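Local coordinates for aminotransferase, class I (Staphylococcus aureus, PDB 2O1B), which probably catalyses pyridoxal-5'-phosphate-dependent transfer of amino groups between amino acids and 2-oxo acids, as an aspartate aminotransferase-type enzyme of class I, at residues A[96-99]-A[103-106]. Numbering follows the deposited sequence. Where two conformers were deposited one is given.
Sequences DFYQ and NVTL
The Tyr-98 ring meets Val-104 at its edge, where CB of Val-104 sits near the ring plane at 4.0 Å from CD2 of Tyr-98. Leu-106 approaches the base of the same side chain obliquely: its CD1 lies 3.6 Å from Tyr-98 CB and 3.9 Å from Tyr-98 CG, so this methyl packs where the ring joins the helix. Beyond the two segments the ring also meets that of Tyr-102, and a hydrogen bond between Tyr-98 OH and Glu-247 OE1 fixes its far end. In the seven-stranded mixed sheet of the large domain, characteristic of fold-type I aminotransferases, strand 263-267 is antiparallel to both of its neighbours; Val-266 on it touches both Tyr-98 and Leu-106, placing the helix exit against the sheet, with the Tyr-98 side chain about 12 Å from a bound pyridoxal-5'-phosphate. The second pair of flat groups is the amides of Gln-99 and Asn-103, whose planes stand 78° apart, although the side chains run alongside each other. Gln-99 NE2 comes to 2.7 Å from Asn-103 OD1, an approach made possible by the bend at chi2 (63°), which turns the Gln-99 amide forward along the helix, toward Asn-103. Here helix 88-102 reaches its C-terminus, and Asn-103 leaves helical geometry with positive phi and turns the chain toward strand 112-115. Two weak backbone bonds mark the turn: Val-104 N to Tyr-98 O is long at 3.4 Å but nearly straight (172°), whereas Asn-103 N to Gln-99 O is shorter, 2.9 Å, and more bent.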
loop_
_atom_site.group_PDB
_atom_site.type_symbol
_atom_site.label_atom_id
_atom_site.label_comp_id
_atom_site.label_asym_id
_atom_site.label_seq_id
_atom_site.Cartn_x
_atom_site.Cartn_y
_atom_site.Cartn_z
ATOM N N ASP A 96 -3.769 -13.757 19.587
ATOM C CA ASP A 96 -4.557 -14.942 19.942
ATOM C C ASP A 96 -4.307 -16.097 18.976
ATOM O O ASP A 96 -4.158 -17.246 19.396
ATOM C CB ASP A 96 -6.056 -14.634 19.938
ATOM C CG ASP A 96 -6.506 -13.769 21.123
ATOM O OD1 ASP A 96 -5.701 -13.472 22.040
ATOM O OD2 ASP A 96 -7.694 -13.382 21.122
ATOM N N PHE A 97 -4.297 -15.784 17.678
ATOM C CA PHE A 97 -4.006 -16.765 16.633
ATOM C C PHE A 97 -2.622 -17.365 16.865
ATOM O O PHE A 97 -2.484 -18.580 17.018
ATOM C CB PHE A 97 -4.116 -16.087 15.263
ATOM C CG PHE A 97 -3.833 -16.989 14.088
ATOM C CD1 PHE A 97 -4.819 -17.835 13.586
ATOM C CD2 PHE A 97 -2.605 -16.941 13.440
ATOM C CE1 PHE A 97 -4.569 -18.656 12.476
ATOM C CE2 PHE A 97 -2.351 -17.759 12.333
ATOM C CZ PHE A 97 -3.344 -18.611 11.850
ATOM N N TYR A 98 -1.599 -16.516 16.937
ATOM C CA TYR A 98 -0.250 -17.012 17.192
ATOM C C TYR A 98 -0.091 -17.824 18.478
ATOM O O TYR A 98 0.645 -18.816 18.495
ATOM C CB TYR A 98 0.790 -15.899 17.064
ATOM C CG TYR A 98 1.486 -15.997 15.729
ATOM C CD1 TYR A 98 0.798 -15.722 14.540
ATOM C CD2 TYR A 98 2.809 -16.418 15.647
ATOM C CE1 TYR A 98 1.432 -15.850 13.297
ATOM C CE2 TYR A 98 3.454 -16.532 14.414
ATOM C CZ TYR A 98 2.760 -16.253 13.248
ATOM O OH TYR A 98 3.397 -16.380 12.037
ATOM N N GLN A 99 -0.808 -17.433 19.531
ATOM C CA GLN A 99 -0.784 -18.171 20.787
ATOM C C GLN A 99 -1.348 -19.587 20.637
ATOM O O GLN A 99 -0.677 -20.559 20.981
ATOM C CB GLN A 99 -1.531 -17.413 21.901
ATOM C CG GLN A 99 -1.452 -18.094 23.266
ATOM C CD GLN A 99 -0.032 -18.187 23.792
ATOM O OE1 GLN A 99 0.666 -17.179 23.931
ATOM N NE2 GLN A 99 0.401 -19.397 24.084
ATOM N N ASN A 103 1.954 -21.379 20.060
ATOM C CA ASN A 103 2.370 -21.093 21.448
ATOM C C ASN A 103 3.401 -19.956 21.537
ATOM O O ASN A 103 4.365 -20.019 22.308
ATOM C CB ASN A 103 2.852 -22.366 22.175
ATOM C CG ASN A 103 2.853 -22.211 23.699
ATOM O OD1 ASN A 103 2.021 -21.497 24.267
ATOM N ND2 ASN A 103 3.788 -22.891 24.365
ATOM N N VAL A 104 3.180 -18.923 20.724
ATOM C CA VAL A 104 4.047 -17.757 20.669
ATOM C C VAL A 104 3.328 -16.593 21.325
ATOM O O VAL A 104 2.235 -16.212 20.888
ATOM C CB VAL A 104 4.404 -17.367 19.212
ATOM C CG1 VAL A 104 5.221 -16.084 19.182
ATOM C CG2 VAL A 104 5.165 -18.493 18.512
ATOM N N THR A 105 3.944 -16.044 22.369
ATOM C CA THR A 105 3.399 -14.885 23.075
ATOM C C THR A 105 3.884 -13.601 22.424
ATOM O O THR A 105 5.100 -13.364 22.312
ATOM C CB THR A 105 3.813 -14.856 24.558
ATOM O OG1 THR A 105 5.239 -14.741 24.651
ATOM C CG2 THR A 105 3.373 -16.112 25.259
ATOM N N LEU A 106 2.933 -12.777 21.998
ATOM C CA LEU A 106 3.248 -11.514 21.345
ATOM C C LEU A 106 2.572 -10.337 22.024
ATOM O O LEU A 106 1.437 -10.452 22.492
ATOM C CB LEU A 106 2.787 -11.561 19.901
ATOM C CG LEU A 106 3.397 -12.656 19.053
ATOM C CD1 LEU A 106 2.489 -12.845 17.868
ATOM C CD2 LEU A 106 4.816 -12.290 18.659
#